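Local coordinates for enoyl-[acyl-carrier-protein] reductase [FMN] (Thermotoga maritima, PDB 5GVJ), which probably catalyses the NADH-dependent reduction of enoyl-acyl carrier protein in fatty acid synthesis, as an FMN-dependent flavoprotein of the FabK type, at residues D52-I57 against L82-I87; K66-N71 against E89-V94; G145-V150 against P230-R235; G193-A198 against E286-K291; T236-K241 against R272-V277. The protein carries 1 engineered substitution. All coordinates share one frame; numbering follows the deposited sequence.

Contact 1 (D52-I57 against L82-I87)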
# COMPACT_ATOMS: atom_id res chain seq x y z
N ASP A 52 4.75 33.90 12.48
CA ASP A 52 3.59 33.02 12.56
C ASP A 52 3.91 31.76 13.35
O ASP A 52 3.12 31.33 14.20
CB ASP A 52 3.11 32.67 11.15
CG ASP A 52 2.79 33.88 10.32
OD1 ASP A 52 2.21 34.84 10.87
OD2 ASP A 52 3.11 33.88 9.11
N LEU A 53 5.06 31.13 13.05
CA LEU A 53 5.43 29.91 13.76
C LEU A 53 5.65 30.17 15.24
O LEU A 53 5.23 29.37 16.08
CB LEU A 53 6.68 29.28 13.14
CG LEU A 53 7.15 28.01 13.86
CD1 LEU A 53 6.03 26.98 13.96
CD2 LEU A 53 8.34 27.41 13.13
N ARG A 54 6.32 31.28 15.59
CA ARG A 54 6.52 31.61 17.00
C ARG A 54 5.19 31.68 17.74
O ARG A 54 5.03 31.08 18.81
CB ARG A 54 7.26 32.94 17.14
CG ARG A 54 8.75 32.87 16.93
CD ARG A 54 9.44 34.18 17.32
NE ARG A 54 10.76 34.23 16.70
CZ ARG A 54 11.01 34.82 15.53
NH1 ARG A 54 10.03 35.43 14.87
NH2 ARG A 54 12.23 34.79 15.02
N LYS A 55 4.23 32.43 17.18
CA LYS A 55 2.91 32.53 17.81
C LYS A 55 2.25 31.16 17.90
O LYS A 55 1.70 30.80 18.95
CB LYS A 55 1.99 33.47 17.02
CG LYS A 55 2.64 34.70 16.43
CD LYS A 55 2.61 35.90 17.33
CE LYS A 55 2.41 37.16 16.50
NZ LYS A 55 3.71 37.85 16.22
N ALA A 56 2.32 30.39 16.81
CA ALA A 56 1.71 29.07 16.80
C ALA A 56 2.25 28.21 17.92
O ALA A 56 1.49 27.55 18.64
CB ALA A 56 1.94 28.40 15.44
N ILE A 57 3.58 28.23 18.11
CA ILE A 57 4.18 27.42 19.16
C ILE A 57 3.68 27.89 20.52
O ILE A 57 3.35 27.08 21.39
CB ILE A 57 5.71 27.48 19.07
CG1 ILE A 57 6.19 26.80 17.78
CG2 ILE A 57 6.33 26.82 20.29
CD1 ILE A 57 7.66 27.04 17.48
N LEU A 82 12.86 29.24 9.74
CA LEU A 82 11.90 28.42 10.49
C LEU A 82 12.62 27.37 11.33
O LEU A 82 12.20 27.08 12.46
CB LEU A 82 10.89 27.78 9.53
CG LEU A 82 9.85 28.71 8.91
CD1 LEU A 82 9.02 27.98 7.87
CD2 LEU A 82 8.93 29.31 9.98
N VAL A 83 13.70 26.80 10.80
CA VAL A 83 14.55 25.90 11.58
C VAL A 83 15.12 26.63 12.79
O VAL A 83 15.14 26.10 13.91
CB VAL A 83 15.66 25.31 10.70
CG1 VAL A 83 16.71 24.60 11.55
CG2 VAL A 83 15.09 24.37 9.64
N LYS A 84 15.60 27.86 12.59
CA LYS A 84 16.14 28.66 13.69
C LYS A 84 15.08 28.93 14.74
O LYS A 84 15.36 28.86 15.95
CB LYS A 84 16.76 29.94 13.10
CG LYS A 84 16.55 31.29 13.80
CD LYS A 84 17.35 31.47 15.08
CE LYS A 84 16.90 32.74 15.80
NZ LYS A 84 15.40 32.67 15.98
N VAL A 85 13.83 29.20 14.32
CA VAL A 85 12.74 29.34 15.29
C VAL A 85 12.61 28.07 16.13
O VAL A 85 12.43 28.13 17.35
CB VAL A 85 11.41 29.67 14.59
CG1 VAL A 85 10.26 29.64 15.61
CG2 VAL A 85 11.48 31.04 13.91
N CYS A 86 12.67 26.90 15.48
CA CYS A 86 12.48 25.65 16.21
C CYS A 86 13.57 25.44 17.24
O CYS A 86 13.33 24.88 18.31
CB CYS A 86 12.42 24.47 15.24
SG CYS A 86 10.86 24.44 14.33
N ILE A 87 14.79 25.86 16.91
CA ILE A 87 15.90 25.75 17.87
C ILE A 87 15.67 26.69 19.05
O ILE A 87 15.78 26.28 20.22
CB ILE A 87 17.22 26.04 17.14
CG1 ILE A 87 17.56 24.87 16.20
CG2 ILE A 87 18.33 26.34 18.14
CD1 ILE A 87 18.69 25.14 15.21
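Leu53 and Val85 carry the apolar part of this helix-helix contact, in which the axes of 52-57 and 82-87 come within 10.1 Å and cross at -31°. It is a worked example of how neighbouring outer helices of a TIM barrel pack side by side. CD2 of Leu53 does most of the touching: it lies 3.7 Å from Leu82 CD2 and 3.8 Å from Val85 CG1, with Cys86 SG a little farther off. With CG turned opposite the backbone N (chi1 178°), the leucine extends toward helix 82-87, and the leucine and valine side chains reach past one another from the two helices. Ile57 repeats that approach one turn later, its CD1 4.1 Å from the same CG1 of Val85.

The polar side of the contact is formed by Arg54 and Lys84. Arg54 CG rests 3.8 Å from Val85 CG1, and the extended chain then carries the guanidinium over Val85 CG2, which covers one face off-centre. In the plane of the group, at its edge, Lys84 NZ stands 3.9 Å from Arg54 NH2, two like charges; a long, weak ion pair joins NH1 to Asp51. Replacing Arg54 by an alanine would probably uncover the outer side of Val85 and leave Asp51 without this charge.

No hydrogen bond crosses between the segments, so their cohesion rests on aliphatic packing, which probably has to offset the mild repulsion between the two cationic ends.

Contact 2 (K66-N71 against E89-V94)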
# COMPACT_ATOMS: atom_id res chain seq x y z
N LYS A 66 2.73 18.67 26.71
CA LYS A 66 3.25 17.42 26.17
C LYS A 66 4.02 17.65 24.87
O LYS A 66 3.90 18.69 24.24
CB LYS A 66 2.10 16.43 25.95
CG LYS A 66 1.44 16.06 27.27
CD LYS A 66 0.35 15.02 27.11
CE LYS A 66 -0.41 14.86 28.44
NZ LYS A 66 -1.44 13.78 28.33
N PRO A 67 4.83 16.67 24.43
CA PRO A 67 5.63 16.88 23.23
C PRO A 67 4.78 17.17 22.00
O PRO A 67 3.61 16.79 21.91
CB PRO A 67 6.40 15.56 23.07
CG PRO A 67 6.50 15.02 24.45
CD PRO A 67 5.21 15.44 25.14
N PHE A 68 5.40 17.83 21.04
CA PHE A 68 4.76 18.21 19.80
C PHE A 68 5.85 18.39 18.76
O PHE A 68 7.03 18.53 19.09
CB PHE A 68 3.94 19.50 19.96
CG PHE A 68 4.80 20.70 20.26
CD1 PHE A 68 5.21 20.96 21.56
CD2 PHE A 68 5.23 21.55 19.25
CE1 PHE A 68 6.01 22.05 21.84
CE2 PHE A 68 6.03 22.65 19.52
CZ PHE A 68 6.42 22.89 20.82
N GLY A 69 5.45 18.39 17.49
CA GLY A 69 6.37 18.61 16.40
C GLY A 69 6.00 19.84 15.58
O GLY A 69 4.90 20.40 15.69
N VAL A 70 6.97 20.27 14.78
CA VAL A 70 6.77 21.27 13.74
C VAL A 70 7.26 20.65 12.43
O VAL A 70 8.39 20.15 12.35
CB VAL A 70 7.54 22.57 14.02
CG1 VAL A 70 7.49 23.47 12.79
CG2 VAL A 70 6.95 23.30 15.23
N ASN A 71 6.41 20.69 11.41
CA ASN A 71 6.78 20.26 10.07
C ASN A 71 7.27 21.46 9.26
O ASN A 71 6.57 22.47 9.16
CB ASN A 71 5.61 19.59 9.36
CG ASN A 71 5.97 19.13 7.96
OD1 ASN A 71 6.83 18.27 7.78
ND2 ASN A 71 5.32 19.72 6.96
N GLU A 89 12.93 28.17 20.24
CA GLU A 89 11.78 27.85 21.08
C GLU A 89 11.81 26.41 21.61
O GLU A 89 10.79 25.94 22.14
CB GLU A 89 10.49 28.12 20.30
CG GLU A 89 10.44 29.51 19.67
CD GLU A 89 10.63 30.65 20.68
OE1 GLU A 89 10.12 30.55 21.81
OE2 GLU A 89 11.30 31.65 20.34
N LYS A 90 12.95 25.72 21.51
CA LYS A 90 13.12 24.37 22.05
C LYS A 90 12.01 23.41 21.58
O LYS A 90 11.46 22.63 22.36
CB LYS A 90 13.21 24.38 23.57
CG LYS A 90 14.17 25.41 24.16
CD LYS A 90 15.56 25.27 23.61
CE LYS A 90 16.39 24.24 24.39
NZ LYS A 90 17.70 23.98 23.70
N VAL A 91 11.69 23.48 20.29
CA VAL A 91 10.71 22.54 19.72
C VAL A 91 11.23 21.11 19.87
O VAL A 91 12.36 20.81 19.44
CB VAL A 91 10.44 22.89 18.25
CG1 VAL A 91 9.70 21.77 17.57
CG2 VAL A 91 9.63 24.19 18.17
N PRO A 92 10.47 20.19 20.48
CA PRO A 92 11.05 18.87 20.78
C PRO A 92 11.28 18.01 19.55
O PRO A 92 12.20 17.19 19.56
CB PRO A 92 10.01 18.22 21.71
CG PRO A 92 9.08 19.30 22.09
CD PRO A 92 9.12 20.35 21.03
N VAL A 93 10.47 18.17 18.50
CA VAL A 93 10.47 17.28 17.34
C VAL A 93 10.29 18.12 16.08
O VAL A 93 9.39 18.97 16.04
CB VAL A 93 9.36 16.22 17.41
CG1 VAL A 93 9.46 15.26 16.21
CG2 VAL A 93 9.42 15.45 18.73
N VAL A 94 11.12 17.90 15.07
CA VAL A 94 10.96 18.57 13.79
C VAL A 94 10.90 17.52 12.69
O VAL A 94 11.78 16.66 12.60
CB VAL A 94 12.07 19.61 13.52
CG1 VAL A 94 11.94 20.19 12.12
CG2 VAL A 94 11.97 20.74 14.55
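The Phe68 ring has Pro92 CD over one face, 3.8 Å from its centroid and 20° off the ring normal, a CH-pi contact displaced toward the CE1-CZ side of the ring, while Lys66 O lies in plane at its edge. Val91 CG2 meets CE2 obliquely at 4.1 Å. A chi1 of 65° sets CG between the backbone N and the carbonyl carbon and brings the ring to the proline, although the bond to CB points away from segment 89-94. A serine in place of Phe68 would probably strip Pro92 CD of its aromatic partner and leave a gap beside Val91.

Beyond the ring the contact illustrates parallel strand pairing. Val70 N donates to Val93 O at 3.0 Å, and the CA of Gly69 approaches the same oxygen at 3.1 Å. The Val70 and Val91 side chains cross at about a right angle, CG2 of Val70 lying 3.9 Å from CG1 of Val91.

Strands 68-73 and 93-97 are adjacent in the parallel barrel sheet and, with helix 79-88 between them, form a beta-alpha-beta crossover. Cys86 of that helix covers Val70, Val91 and Val94, Ile57 and Leu60 of helix 50-63 cover Phe68, and strand 41-44 bonds to the other edge of 68-73.

Contact 3 (G145-V150 against P230-R235)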
# COMPACT_ATOMS: atom_id res chain seq x y z
N GLY A 145 -1.82 15.26 -0.92
CA GLY A 145 -0.82 16.28 -1.14
C GLY A 145 0.30 15.76 -2.03
O GLY A 145 0.15 14.78 -2.77
N HIS A 146 1.44 16.43 -1.95
CA HIS A 146 2.57 16.03 -2.78
C HIS A 146 3.06 14.64 -2.37
O HIS A 146 3.14 14.31 -1.18
CB HIS A 146 3.69 17.06 -2.69
CG HIS A 146 3.31 18.40 -3.24
ND1 HIS A 146 3.05 19.50 -2.44
CD2 HIS A 146 3.12 18.82 -4.52
CE1 HIS A 146 2.73 20.53 -3.20
NE2 HIS A 146 2.76 20.14 -4.47
N ILE A 147 3.36 13.80 -3.36
CA ILE A 147 3.61 12.39 -3.13
C ILE A 147 4.81 11.92 -3.93
O ILE A 147 5.20 12.53 -4.93
CB ILE A 147 2.39 11.52 -3.50
CG1 ILE A 147 1.94 11.85 -4.93
CG2 ILE A 147 1.28 11.69 -2.49
CD1 ILE A 147 1.03 10.82 -5.56
N GLY A 148 5.39 10.81 -3.49
CA GLY A 148 6.39 10.08 -4.24
C GLY A 148 5.75 9.07 -5.18
O GLY A 148 4.62 9.24 -5.63
N GLU A 149 6.49 8.00 -5.46
CA GLU A 149 6.03 6.99 -6.40
C GLU A 149 5.72 5.65 -5.75
O GLU A 149 4.96 4.87 -6.33
CB GLU A 149 7.09 6.77 -7.49
CG GLU A 149 7.81 8.03 -7.90
CD GLU A 149 8.48 7.90 -9.25
OE1 GLU A 149 9.58 7.29 -9.32
OE2 GLU A 149 7.90 8.40 -10.24
N VAL A 150 6.27 5.37 -4.57
CA VAL A 150 6.15 4.05 -3.95
C VAL A 150 4.96 4.04 -3.00
O VAL A 150 4.71 5.02 -2.28
CB VAL A 150 7.46 3.69 -3.21
CG1 VAL A 150 7.43 2.23 -2.76
CG2 VAL A 150 8.66 3.96 -4.11
N PRO A 230 3.87 15.59 -8.63
CA PRO A 230 2.52 15.04 -8.43
C PRO A 230 1.98 15.33 -7.04
O PRO A 230 2.73 15.43 -6.06
CB PRO A 230 2.73 13.53 -8.64
CG PRO A 230 4.16 13.31 -8.26
CD PRO A 230 4.89 14.54 -8.71
N ALA A 231 0.66 15.47 -6.96
CA ALA A 231 -0.02 15.70 -5.69
C ALA A 231 -1.40 15.06 -5.75
O ALA A 231 -2.09 15.15 -6.76
CB ALA A 231 -0.15 17.20 -5.39
N ARG A 232 -1.80 14.41 -4.65
CA ARG A 232 -3.07 13.70 -4.59
C ARG A 232 -4.12 14.60 -3.95
O ARG A 232 -3.93 15.09 -2.83
CB ARG A 232 -2.95 12.40 -3.80
CG ARG A 232 -4.27 11.62 -3.73
CD ARG A 232 -4.07 10.28 -3.04
NE ARG A 232 -3.03 9.48 -3.69
CZ ARG A 232 -3.22 8.70 -4.74
NH1 ARG A 232 -4.43 8.62 -5.29
NH2 ARG A 232 -2.21 8.02 -5.27
N VAL A 233 -5.22 14.82 -4.67
CA VAL A 233 -6.33 15.63 -4.19
C VAL A 233 -7.65 14.95 -4.52
O VAL A 233 -7.73 14.07 -5.38
CB VAL A 233 -6.31 17.06 -4.77
CG1 VAL A 233 -5.07 17.83 -4.32
CG2 VAL A 233 -6.40 17.02 -6.29
N LEU A 234 -8.69 15.38 -3.83
CA LEU A 234 -10.05 14.91 -4.08
C LEU A 234 -10.47 15.24 -5.51
O LEU A 234 -10.03 16.22 -6.10
CB LEU A 234 -11.00 15.57 -3.07
CG LEU A 234 -11.86 14.72 -2.14
CD1 LEU A 234 -11.27 13.34 -1.93
CD2 LEU A 234 -12.03 15.42 -0.81
N ARG A 235 -11.33 14.38 -6.08
CA ARG A 235 -11.82 14.56 -7.44
C ARG A 235 -12.83 15.70 -7.53
O ARG A 235 -14.02 15.47 -7.76
CB ARG A 235 -12.44 13.27 -7.98
CG ARG A 235 -11.41 12.20 -8.31
CD ARG A 235 -12.02 10.99 -9.04
NE ARG A 235 -11.03 9.93 -9.18
CZ ARG A 235 -10.38 9.66 -10.32
NH1 ARG A 235 -10.63 10.37 -11.40
NH2 ARG A 235 -9.49 8.68 -10.35
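Gly145 and Arg232 form an antiparallel, hydrogen-bonded beta pair, the centre of a surface contact in a small three-stranded sheet that is separate from the parallel barrel strands. Both backbone bonds of the pair are present. Gly145 N donates to Arg232 O at 2.9 Å, in the carbonyl plane and on a lone pair, whereas the return bond from Arg232 N to Gly145 O is shorter, 2.7 Å, and its donor stands 40° out of that plane. His146 and Ala231 follow as the non-hydrogen-bonded pair, His146 CA lying 3.9 Å from Ala231 CA, and Ile147 N then closes the pairing on Pro230 O at 3.2 Å.

The side chains divide between the two faces. On that of His146 and Ala231, the imidazole turns its CD2 to Ala231 CB, 3.8 Å away, while Pro230 O lies at the ring's edge near its plane. Ile147, just past the strand, lays CG1 alongside the proline, 4.1 Å from Pro230 CB, with a chi1 of 52°. Arg232, on the other face, bends at chi3 and brings NH2 within 4.3 Å of Ile147 CD1; NH1 bonds to Thr220 OG1 and NH2 to Met141 O, two bonds that fix the orientation of the guanidinium.

Beyond the pairing, Glu149 and Arg235 of this chain reach Arg235 and Glu149 of the second subunit in salt bridges between the subunits. Gly144, seen to bind FMN in this protein though none is bound to this chain, immediately precedes strand 145-146. Strand 220-223 pairs with the other edge of 231-234, and its Val222 packs on Ile147, Pro230 and Arg232.

Contact 4 (G193-A198 against E286-K291)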
# COMPACT_ATOMS: atom_id res chain seq x y z
N GLY A 193 -2.58 11.56 8.58
CA GLY A 193 -2.98 12.93 8.30
C GLY A 193 -4.47 13.12 8.09
O GLY A 193 -5.11 13.92 8.78
N THR A 194 -5.04 12.37 7.14
CA THR A 194 -6.44 12.58 6.79
C THR A 194 -7.35 12.22 7.97
O THR A 194 -8.33 12.94 8.24
CB THR A 194 -6.80 11.78 5.53
OG1 THR A 194 -6.04 12.28 4.42
CG2 THR A 194 -8.28 11.90 5.21
N ARG A 195 -7.02 11.16 8.72
CA ARG A 195 -7.85 10.76 9.85
C ARG A 195 -7.97 11.88 10.89
O ARG A 195 -9.06 12.11 11.45
CB ARG A 195 -7.29 9.49 10.49
CG ARG A 195 -8.01 9.04 11.76
CD ARG A 195 -9.45 8.55 11.49
NE ARG A 195 -10.45 9.61 11.61
CZ ARG A 195 -11.77 9.41 11.59
NH1 ARG A 195 -12.27 8.18 11.42
NH2 ARG A 195 -12.60 10.45 11.72
N PHE A 196 -6.88 12.60 11.17
CA PHE A 196 -6.99 13.65 12.18
C PHE A 196 -7.51 14.97 11.62
O PHE A 196 -8.05 15.78 12.39
CB PHE A 196 -5.64 13.85 12.89
CG PHE A 196 -5.33 12.77 13.89
CD1 PHE A 196 -6.05 12.68 15.07
CD2 PHE A 196 -4.34 11.82 13.64
CE1 PHE A 196 -5.78 11.69 16.01
CE2 PHE A 196 -4.07 10.80 14.56
CZ PHE A 196 -4.78 10.73 15.74
N VAL A 197 -7.34 15.24 10.32
CA VAL A 197 -8.07 16.35 9.71
C VAL A 197 -9.57 16.15 9.85
O VAL A 197 -10.33 17.10 10.08
CB VAL A 197 -7.67 16.51 8.23
CG1 VAL A 197 -8.66 17.43 7.51
CG2 VAL A 197 -6.25 17.04 8.10
N ALA A 198 -10.02 14.90 9.73
CA ALA A 198 -11.43 14.55 9.91
C ALA A 198 -11.77 14.33 11.38
O ALA A 198 -12.28 13.29 11.79
CB ALA A 198 -11.77 13.31 9.08
N GLU A 286 -17.02 9.10 9.38
CA GLU A 286 -17.60 10.08 10.28
C GLU A 286 -16.49 10.88 10.94
O GLU A 286 -15.35 10.43 11.04
CB GLU A 286 -18.50 9.43 11.33
CG GLU A 286 -17.83 8.40 12.19
CD GLU A 286 -18.74 7.89 13.29
OE1 GLU A 286 -19.31 8.72 14.03
OE2 GLU A 286 -18.90 6.66 13.42
N ILE A 287 -16.85 12.08 11.36
CA ILE A 287 -15.93 12.96 12.08
C ILE A 287 -15.95 12.57 13.55
O ILE A 287 -17.01 12.55 14.19
CB ILE A 287 -16.31 14.43 11.89
CG1 ILE A 287 -16.40 14.77 10.39
CG2 ILE A 287 -15.33 15.34 12.60
CD1 ILE A 287 -15.12 14.48 9.61
N LYS A 288 -14.78 12.23 14.09
CA LYS A 288 -14.70 11.80 15.47
C LYS A 288 -13.88 12.77 16.32
O LYS A 288 -12.99 13.46 15.81
CB LYS A 288 -14.05 10.41 15.60
CG LYS A 288 -14.77 9.25 14.95
CD LYS A 288 -13.91 8.00 15.19
CE LYS A 288 -14.38 6.78 14.42
NZ LYS A 288 -13.51 5.61 14.73
N PRO A 289 -14.13 12.81 17.62
CA PRO A 289 -13.18 13.47 18.52
C PRO A 289 -11.82 12.81 18.44
O PRO A 289 -11.70 11.60 18.25
CB PRO A 289 -13.81 13.26 19.91
CG PRO A 289 -15.26 13.04 19.64
CD PRO A 289 -15.28 12.26 18.35
N VAL A 290 -10.78 13.64 18.59
CA VAL A 290 -9.41 13.15 18.63
C VAL A 290 -9.25 12.06 19.67
O VAL A 290 -8.62 11.02 19.41
CB VAL A 290 -8.45 14.34 18.87
CG1 VAL A 290 -7.09 13.85 19.40
CG2 VAL A 290 -8.27 15.12 17.57
N LYS A 291 -9.84 12.25 20.85
CA LYS A 291 -9.72 11.24 21.91
C LYS A 291 -10.29 9.90 21.47
O LYS A 291 -9.69 8.85 21.71
CB LYS A 291 -10.41 11.73 23.18
CG LYS A 291 -9.73 11.28 24.47
CD LYS A 291 -8.60 12.25 24.85
CE LYS A 291 -7.51 11.56 25.68
NZ LYS A 291 -6.80 10.47 24.89
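Short helix 193-197 gives way to Ala198, where Ala198 CA lies 5.2 Å from Ile287 CA, while helix 290-309 begins beside Phe196, so the extended run 286-289 passes across the end of the first helix. The decisive side chain is Arg195. Its chain, bent at chi2 and chi3, leans toward the C-terminal end of the helix, where a single nitrogen, NH2, grips two carbonyls: Glu286 O across the contact at 2.8 Å and Ala198 O of its own segment at 2.9 Å. Both oxygens lie in the guanidinium plane, at its edge, and the bond to Glu286 also lies in that carbonyl's plane, with an N-H...O angle of 157°. Two such bonds fix the rotation of the guanidinium and tie the helix end to the loop.

Helix 193-197 follows strand 189-191 of the TIM barrel and starts with Gly193 and Thr194, both seen to bind FMN in this protein; no FMN is bound to this chain.

Lys288 crosses Arg195 at about a right angle, its CE 3.9 Å from NH1. Arg195 NH1 and Lys288 NZ come within 4.4 Å, and the salt bridge of NZ to Asp296 probably offsets the repulsion. The apolar contacts flank this polar centre: Ile287 folds its CD1 onto Ala198 CB at 3.6 Å, and Val290 CG2 meets the Phe196 ring at its edge, 4.1 Å from CD1. Ile293 of helix 290-309 also packs on Phe196 and Arg195.

Contact 5 (T236-K241 against R272-V277). Engineered in segment 272-277: Ala276 (natural residue Met).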
# COMPACT_ATOMS: atom_id res chain seq x y z
N THR A 236 -12.36 16.93 -7.36
CA THR A 236 -13.13 18.16 -7.28
C THR A 236 -13.12 18.88 -8.63
O THR A 236 -12.32 18.55 -9.51
CB THR A 236 -12.53 19.05 -6.18
OG1 THR A 236 -13.54 19.87 -5.59
CG2 THR A 236 -11.45 19.94 -6.74
N PRO A 237 -14.03 19.84 -8.86
CA PRO A 237 -13.98 20.59 -10.13
C PRO A 237 -12.64 21.24 -10.40
O PRO A 237 -12.17 21.23 -11.55
CB PRO A 237 -15.08 21.65 -9.94
CG PRO A 237 -16.04 21.03 -9.02
CD PRO A 237 -15.23 20.19 -8.07
N PHE A 238 -11.99 21.80 -9.38
CA PHE A 238 -10.70 22.44 -9.59
C PHE A 238 -9.63 21.43 -9.96
O PHE A 238 -8.74 21.73 -10.76
CB PHE A 238 -10.29 23.21 -8.34
CG PHE A 238 -9.07 24.06 -8.54
CD1 PHE A 238 -9.11 25.15 -9.40
CD2 PHE A 238 -7.89 23.78 -7.87
CE1 PHE A 238 -7.99 25.94 -9.59
CE2 PHE A 238 -6.77 24.56 -8.06
CZ PHE A 238 -6.82 25.65 -8.92
N ALA A 239 -9.69 20.23 -9.38
CA ALA A 239 -8.74 19.19 -9.77
C ALA A 239 -8.94 18.80 -11.23
O ALA A 239 -7.98 18.43 -11.91
CB ALA A 239 -8.87 17.97 -8.86
N ARG A 240 -10.18 18.88 -11.72
CA ARG A 240 -10.43 18.65 -13.14
C ARG A 240 -9.82 19.76 -13.98
O ARG A 240 -9.13 19.49 -14.97
CB ARG A 240 -11.93 18.54 -13.41
CG ARG A 240 -12.50 17.13 -13.29
CD ARG A 240 -14.02 17.18 -13.27
NE ARG A 240 -14.44 17.13 -11.88
CZ ARG A 240 -15.66 17.47 -11.45
NH1 ARG A 240 -16.59 17.89 -12.31
NH2 ARG A 240 -15.93 17.40 -10.16
N LYS A 241 -10.06 21.01 -13.60
CA LYS A 241 -9.56 22.13 -14.40
C LYS A 241 -8.04 22.14 -14.47
O LYS A 241 -7.47 22.59 -15.47
CB LYS A 241 -10.08 23.45 -13.84
CG LYS A 241 -11.59 23.62 -13.99
CD LYS A 241 -11.97 25.09 -14.04
CE LYS A 241 -11.59 25.80 -12.75
NZ LYS A 241 -12.58 25.55 -11.66
N ARG A 272 -12.33 26.32 -6.51
CA ARG A 272 -10.90 26.43 -6.76
C ARG A 272 -10.06 26.08 -5.54
O ARG A 272 -8.94 26.59 -5.40
CB ARG A 272 -10.53 27.83 -7.26
CG ARG A 272 -11.43 28.36 -8.37
CD ARG A 272 -10.92 29.67 -9.00
NE ARG A 272 -10.42 30.69 -8.06
CZ ARG A 272 -11.08 31.13 -6.99
NH1 ARG A 272 -12.29 30.66 -6.67
NH2 ARG A 272 -10.53 32.06 -6.20
N GLY A 273 -10.57 25.24 -4.64
CA GLY A 273 -9.75 24.70 -3.57
C GLY A 273 -9.14 23.37 -3.98
O GLY A 273 -9.76 22.57 -4.68
N SER A 274 -7.90 23.15 -3.54
CA SER A 274 -7.22 21.87 -3.73
C SER A 274 -7.37 21.07 -2.44
O SER A 274 -6.81 21.43 -1.40
CB SER A 274 -5.75 22.07 -4.08
OG SER A 274 -5.62 22.45 -5.44
N PHE A 275 -8.14 19.98 -2.51
CA PHE A 275 -8.48 19.20 -1.31
C PHE A 275 -7.49 18.05 -1.21
O PHE A 275 -7.75 16.93 -1.65
CB PHE A 275 -9.93 18.75 -1.37
CG PHE A 275 -10.91 19.87 -1.18
CD1 PHE A 275 -11.23 20.71 -2.24
CD2 PHE A 275 -11.47 20.11 0.06
CE1 PHE A 275 -12.12 21.76 -2.06
CE2 PHE A 275 -12.37 21.16 0.24
CZ PHE A 275 -12.69 21.98 -0.82
N ALA A 276 -6.33 18.33 -0.60
CA ALA A 276 -5.22 17.38 -0.47
C ALA A 276 -5.58 16.35 0.59
O ALA A 276 -5.30 16.52 1.78
CB ALA A 276 -3.94 18.11 -0.10
N VAL A 277 -6.21 15.26 0.16
CA VAL A 277 -6.57 14.18 1.07
C VAL A 277 -6.16 12.86 0.41
O VAL A 277 -6.13 12.73 -0.82
CB VAL A 277 -8.08 14.19 1.44
CG1 VAL A 277 -8.68 15.59 1.31
CG2 VAL A 277 -8.86 13.18 0.64
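Phe238 lies against the backbone of Arg272, and this is the close-packed half of the contact. Its CD1 comes to 3.4 Å from Arg272 CA and 3.7 Å from Arg272 CB, and Arg272 O sits over the centre of one ring face, 3.8 Å above the plane. At the edge, in the plane of the ring, Ser274 OG lies 3.6 Å from CE2; that hydroxyl is hydrogen-bonded to Ser260 OG. The ring reaches across because CG points away from the backbone N (chi1 -172°), directed from helix 237-242 to the loop. Thr236, at the N-cap position, places CG2 3.7 Å from Gly273 O. That carbonyl is buried here without a polar partner, so the methyl and Phe238 CB probably shield it at some energetic cost.

Toward solvent the fit thins out. Past CB the chain of Arg272 leads away, and its guanidinium forms a salt bridge with Asp269, its plane 83° from that of the Phe238 ring. Lys241 touches this side lightly, NZ standing 4.5 Å from Arg272 CG.

No hydrogen bond links the two segments. The engineered Ala276, methionine in the natural protein, is the centre of an inverse gamma turn and makes no contact with segment 236-241. Behind the contact, Ser260 and Ala264 of helix 260-265 back Phe238 and Phe275 respectively, while Phe275 also rests on Leu234 of strand 231-234, which leads into helix 237-242.

Contacts 1 and 2 meet directly, their centres 9 Å apart: Ile57 CD1 packs on Val91 CG2 at 3.5 Å, and Cys86 O lies 2.9 Å from Val91 N in the Schellman motif ending helix 79-88. Contacts 3 and 5, centres 12 Å apart, join where Leu234 N approaches Phe275 O at 2.8 Å, a probable hydrogen bond. Contact 4 touches contact 5 through Thr194 OG1 and Val277 CA, 3.9 Å apart. Around the FMN site, which is empty of ligand in this chain, contact 4 supplies Gly193 and Thr194; the side chain of Ile147 in contact 3 is about 5 Å from that of Glu139, Gly69 of contact 2 about 8 Å from Gly21, residue to residue, and the Leu82 side chain of contact 1 about 10 Å from that of Ala23.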